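Local atomic coordinates of trans-4-hydroxy-L-proline dehydratase (Clostridioides difficile 70-100-2010, PDB entry 6VXC), a protein that uses a glycyl radical to dehydrate trans-4-hydroxy-L-proline to (S)-1-pyrroline-5-carboxylate in the anaerobic breakdown of hydroxyproline. Residues 180-185 with 463-468; 79-84 with 235-240. All coordinates share one frame; numbering follows the deposited sequence.

Interaction 1: residues 180-185 with 463-468; sequences HTVCGD and EAYVLT
Leu-467 lays its CD1 methyl over one face of the His-180 imidazole, 3.6 Å from the ring centroid, a CH-pi contact displaced toward the CE1 and NE2 rim. The imidazole then turns its ND1-CE1 edge to the face of Tyr-465, an offset edge-to-face pair with planes at 87° and centroids 4.9 Å apart. On that same face of the phenol rests the carbonyl oxygen His-180 O, above the ring centre. Tyr-465 reaches this place because its CG is turned in between its own backbone N and carbonyl carbon (chi1 52°), which swings the ring off the strand toward the loop. Its far end meets Val-182, whose CG2 touches the rim at OH, 3.2 Å away, while Ser-452 hydrogen-bonds that hydroxyl.

Strand 463-472 is the first of three parallel strands with 565-573 and 657-661, in a family whose barrel encloses the loop bearing the radical cysteine, here probably Cys-454. Residues 180-182 run roughly antiparallel to residues 463-467, yet side chains and water join the two. His-180 ND1 gives Tyr-465 O a weak, strongly bent hydrogen bond (2.9 Å, 121°), and the other ring nitrogen, NE2, bonds to OE2 of Glu-456, the proton acceptor by similarity. Both imidazole nitrogens thus have a partner, the ND1 bond being the weak one, which together with the two ring contacts should limit the ring's rotation. One water donates to His-180 O at 2.6 Å and accepts from Tyr-465 N at 2.9 Å, satisfying two buried backbone groups. A second water lies 3.0 Å from Thr-181 OG1 and also reaches Glu-463 O. Farther along the strand, the Leu-467 side chain comes close to a glycerol molecule, probably left from crystallisation.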
# COMPACT_ATOMS: atom_id res chain seq x y z
N HIS A 180 -1.47 -1.50 7.11
CA HIS A 180 -0.55 -0.50 6.58
C HIS A 180 0.65 -0.32 7.50
O HIS A 180 1.01 0.80 7.85
CB HIS A 180 -1.26 0.84 6.36
CG HIS A 180 -0.51 1.75 5.43
ND1 HIS A 180 0.47 2.61 5.87
CD2 HIS A 180 -0.58 1.91 4.09
CE1 HIS A 180 0.97 3.27 4.84
NE2 HIS A 180 0.35 2.86 3.75
N THR A 181 1.31 -1.42 7.86
CA THR A 181 2.40 -1.34 8.83
C THR A 181 3.56 -2.26 8.43
O THR A 181 3.45 -3.10 7.54
CB THR A 181 1.88 -1.65 10.25
OG1 THR A 181 2.84 -1.21 11.22
CG2 THR A 181 1.63 -3.12 10.44
N VAL A 182 4.70 -2.08 9.11
CA VAL A 182 5.99 -2.67 8.71
C VAL A 182 6.67 -3.24 9.94
O VAL A 182 6.66 -2.63 11.01
CB VAL A 182 6.89 -1.62 8.00
CG1 VAL A 182 8.28 -2.20 7.61
CG2 VAL A 182 6.17 -1.07 6.76
N CYS A 183 7.30 -4.39 9.77
CA CYS A 183 7.97 -5.06 10.88
C CYS A 183 9.21 -4.27 11.30
O CYS A 183 9.92 -3.71 10.47
CB CYS A 183 8.37 -6.47 10.45
SG CYS A 183 8.83 -7.58 11.78
N GLY A 184 9.44 -4.21 12.60
CA GLY A 184 10.68 -3.69 13.16
C GLY A 184 11.71 -4.79 13.35
O GLY A 184 11.73 -5.79 12.62
N ASP A 185 12.55 -4.64 14.38
CA ASP A 185 13.61 -5.60 14.64
C ASP A 185 13.31 -6.51 15.83
O ASP A 185 14.13 -7.37 16.15
CB ASP A 185 14.94 -4.89 14.88
CG ASP A 185 14.96 -4.08 16.18
OD1 ASP A 185 13.91 -3.93 16.81
OD2 ASP A 185 16.04 -3.57 16.55
N GLU A 463 5.04 2.54 14.75
CA GLU A 463 4.04 3.51 14.35
C GLU A 463 2.83 2.80 13.78
O GLU A 463 2.95 1.82 13.05
CB GLU A 463 4.62 4.50 13.30
CG GLU A 463 3.63 5.56 12.84
CD GLU A 463 4.24 6.62 11.93
OE1 GLU A 463 5.38 6.42 11.44
OE2 GLU A 463 3.58 7.66 11.71
N ALA A 464 1.66 3.31 14.12
CA ALA A 464 0.45 3.07 13.35
C ALA A 464 0.24 4.29 12.47
O ALA A 464 -0.02 5.39 12.96
CB ALA A 464 -0.75 2.83 14.27
N TYR A 465 0.39 4.11 11.16
CA TYR A 465 0.21 5.20 10.20
C TYR A 465 -0.81 4.70 9.19
O TYR A 465 -0.48 3.95 8.28
CB TYR A 465 1.54 5.66 9.56
CG TYR A 465 2.45 4.62 8.91
CD1 TYR A 465 3.10 3.66 9.68
CD2 TYR A 465 2.75 4.68 7.54
CE1 TYR A 465 3.97 2.73 9.10
CE2 TYR A 465 3.61 3.76 6.96
CZ TYR A 465 4.22 2.79 7.74
OH TYR A 465 5.08 1.88 7.14
N VAL A 466 -2.07 5.11 9.41
CA VAL A 466 -3.24 4.52 8.77
C VAL A 466 -3.70 5.44 7.63
O VAL A 466 -3.93 6.63 7.84
CB VAL A 466 -4.37 4.28 9.79
CG1 VAL A 466 -5.62 3.74 9.09
CG2 VAL A 466 -3.91 3.32 10.91
N LEU A 467 -3.84 4.87 6.44
CA LEU A 467 -4.48 5.55 5.32
C LEU A 467 -5.98 5.36 5.44
O LEU A 467 -6.44 4.24 5.71
CB LEU A 467 -3.98 4.99 3.99
CG LEU A 467 -2.71 5.60 3.38
CD1 LEU A 467 -1.59 5.65 4.38
CD2 LEU A 467 -2.28 4.82 2.15
N THR A 468 -6.76 6.43 5.28
CA THR A 468 -8.21 6.31 5.44
C THR A 468 -9.00 6.38 4.14
O THR A 468 -10.19 6.04 4.14
CB THR A 468 -8.76 7.37 6.43
OG1 THR A 468 -8.60 8.68 5.89
CG2 THR A 468 -8.07 7.29 7.80
O HOH W 1 0.66 1.32 10.39
O HOH W 2 5.30 0.36 12.05

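Interaction 2: residues 79-84 with 235-240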
# COMPACT_ATOMS: atom_id res chain seq x y z
N ARG A 79 -6.07 -25.24 11.52
CA ARG A 79 -6.02 -25.09 10.07
C ARG A 79 -5.14 -26.15 9.45
O ARG A 79 -4.22 -26.67 10.08
CB ARG A 79 -5.51 -23.70 9.67
CG ARG A 79 -4.11 -23.36 10.20
CD ARG A 79 -3.49 -22.19 9.41
NE ARG A 79 -3.16 -22.62 8.05
CZ ARG A 79 -2.68 -21.85 7.09
NH1 ARG A 79 -2.40 -22.38 5.91
NH2 ARG A 79 -2.49 -20.55 7.29
N THR A 80 -5.42 -26.48 8.19
CA THR A 80 -4.59 -27.41 7.45
C THR A 80 -3.31 -26.70 7.02
O THR A 80 -3.34 -25.55 6.60
CB THR A 80 -5.33 -27.96 6.23
OG1 THR A 80 -5.54 -26.90 5.29
CG2 THR A 80 -6.68 -28.50 6.63
N LEU A 81 -2.18 -27.39 7.18
CA LEU A 81 -0.87 -26.88 6.82
C LEU A 81 -0.37 -27.58 5.57
O LEU A 81 -0.75 -28.71 5.29
CB LEU A 81 0.11 -27.08 7.97
CG LEU A 81 0.16 -26.00 9.06
CD1 LEU A 81 -1.14 -25.23 9.23
CD2 LEU A 81 0.67 -26.57 10.36
N SER A 82 0.46 -26.89 4.79
CA SER A 82 1.01 -27.49 3.58
C SER A 82 2.46 -27.07 3.41
O SER A 82 2.86 -25.97 3.82
CB SER A 82 0.21 -27.11 2.34
OG SER A 82 0.24 -25.71 2.14
N ILE A 83 3.25 -27.97 2.82
CA ILE A 83 4.64 -27.73 2.46
C ILE A 83 4.77 -28.03 0.98
O ILE A 83 4.49 -29.15 0.55
CB ILE A 83 5.61 -28.60 3.28
CG1 ILE A 83 5.48 -28.27 4.77
CG2 ILE A 83 7.05 -28.44 2.78
CD1 ILE A 83 6.45 -29.01 5.67
N ASN A 84 5.17 -27.04 0.20
CA ASN A 84 5.25 -27.23 -1.24
C ASN A 84 6.57 -27.88 -1.63
O ASN A 84 7.58 -27.76 -0.93
CB ASN A 84 5.06 -25.89 -1.96
CG ASN A 84 3.72 -25.24 -1.62
OD1 ASN A 84 2.66 -25.84 -1.81
ND2 ASN A 84 3.78 -24.03 -1.08
N GLY A 235 4.77 -22.89 15.08
CA GLY A 235 6.06 -23.53 14.87
C GLY A 235 6.02 -25.00 15.21
O GLY A 235 6.54 -25.84 14.47
N LYS A 236 5.38 -25.34 16.34
CA LYS A 236 5.30 -26.74 16.75
C LYS A 236 4.65 -27.59 15.67
O LYS A 236 5.14 -28.67 15.34
CB LYS A 236 4.52 -26.85 18.07
CG LYS A 236 4.28 -28.27 18.55
CD LYS A 236 3.20 -28.33 19.64
CE LYS A 236 1.79 -28.54 19.05
NZ LYS A 236 1.57 -29.96 18.67
N ARG A 237 3.55 -27.11 15.09
CA ARG A 237 2.80 -27.91 14.13
C ARG A 237 3.56 -28.07 12.82
O ARG A 237 3.52 -29.14 12.20
CB ARG A 237 1.43 -27.29 13.86
CG ARG A 237 0.45 -27.36 15.05
CD ARG A 237 -0.96 -27.01 14.57
NE ARG A 237 -1.42 -27.98 13.59
CZ ARG A 237 -2.23 -27.70 12.58
NH1 ARG A 237 -2.67 -26.47 12.40
NH2 ARG A 237 -2.59 -28.66 11.74
N TYR A 238 4.26 -27.03 12.38
CA TYR A 238 5.03 -27.15 11.15
C TYR A 238 6.22 -28.10 11.33
O TYR A 238 6.56 -28.83 10.40
CB TYR A 238 5.50 -25.78 10.67
CG TYR A 238 4.67 -25.28 9.52
CD1 TYR A 238 4.69 -25.94 8.30
CD2 TYR A 238 3.82 -24.20 9.67
CE1 TYR A 238 3.92 -25.51 7.25
CE2 TYR A 238 3.05 -23.76 8.63
CZ TYR A 238 3.10 -24.42 7.42
OH TYR A 238 2.33 -23.98 6.37
N ALA A 239 6.87 -28.08 12.49
CA ALA A 239 7.95 -29.04 12.71
C ALA A 239 7.43 -30.47 12.64
O ALA A 239 8.04 -31.33 11.99
CB ALA A 239 8.66 -28.76 14.03
N GLU A 240 6.31 -30.74 13.32
CA GLU A 240 5.68 -32.06 13.23
C GLU A 240 5.33 -32.41 11.79
O GLU A 240 5.61 -33.52 11.33
CB GLU A 240 4.41 -32.09 14.10
CG GLU A 240 4.66 -32.24 15.60
CD GLU A 240 3.40 -31.95 16.43
OE1 GLU A 240 2.29 -31.97 15.87
OE2 GLU A 240 3.54 -31.67 17.65
O HOH W 3 0.57 -24.31 4.59
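Arg-237 crosses Leu-81 at a slant, and touches it first at its base. Arg-237 CB lies 3.7 Å from Leu-81 CD2; the chain then bends at chi3 (62°) and brings the guanidinium back beneath that methyl, so that CD2 sits over the middle of its flat face, 3.8 Å from Arg-237 CZ. At the tip, NH1 and NH2 close end-on upon a single acceptor, Arg-79 O. The straighter bond comes from NH1, at 2.8 Å and 154°, in the carbonyl plane and on a lone pair; NH2 reaches the same oxygen at 3.1 Å. Arg-79 O lies in the guanidinium plane, and the two bonds hold that plane flat beneath the leucine. NH1 also donates to Ile-76 O, so the arginine collects carbonyls where helix 64-78 ends, an encounter that its positive charge would probably make favourable.

Leu-81 serves a second flat group as well: its CG stands over the Tyr-238 ring, 3.9 Å from the centroid. Ile-83 CG1 meets the rim of that ring instead. A water takes the hydrogen of Ser-82 N and binds Tyr-238 OH, linking loop backbone to phenol. The Arg-79 side chain has other business, donating from NE to Thr-80 O and from NH2 to Glu-92 O.

The contact is structural, combining packing with the arginine's grip on Arg-79 O, and lies far from the catalytic residues. It seats the loop after helix 64-78 on one side of the long helix 214-248, where Ile-83 also touches Ala-242 and Met-245; Tyr-238 further meets Cys-265 of helix 252-267, and Arg-79 lies against helix 46-58.

From the N terminus, the loop following helix 64-78 comes first and waits for helix 214-248; their meeting, interaction 2, closes a loop of 150 intervening residues, more than half of them helical. Before that closure is reached, the chain passes through 180-185, which finds its partner only at 463-468, with 277 residues in between. The segments therefore alternate, and the two closures cross. Interaction 2 ties the loop after helix 64-78 to helix 214-248 toward the periphery, about 29 Å from the centre of the chain, whereas interaction 1 joins a loop to strand 463-472, about 10 Å from that centre, near the likely catalytic residues. Their centres lie about 28 Å apart and their nearest atoms about 16 Å.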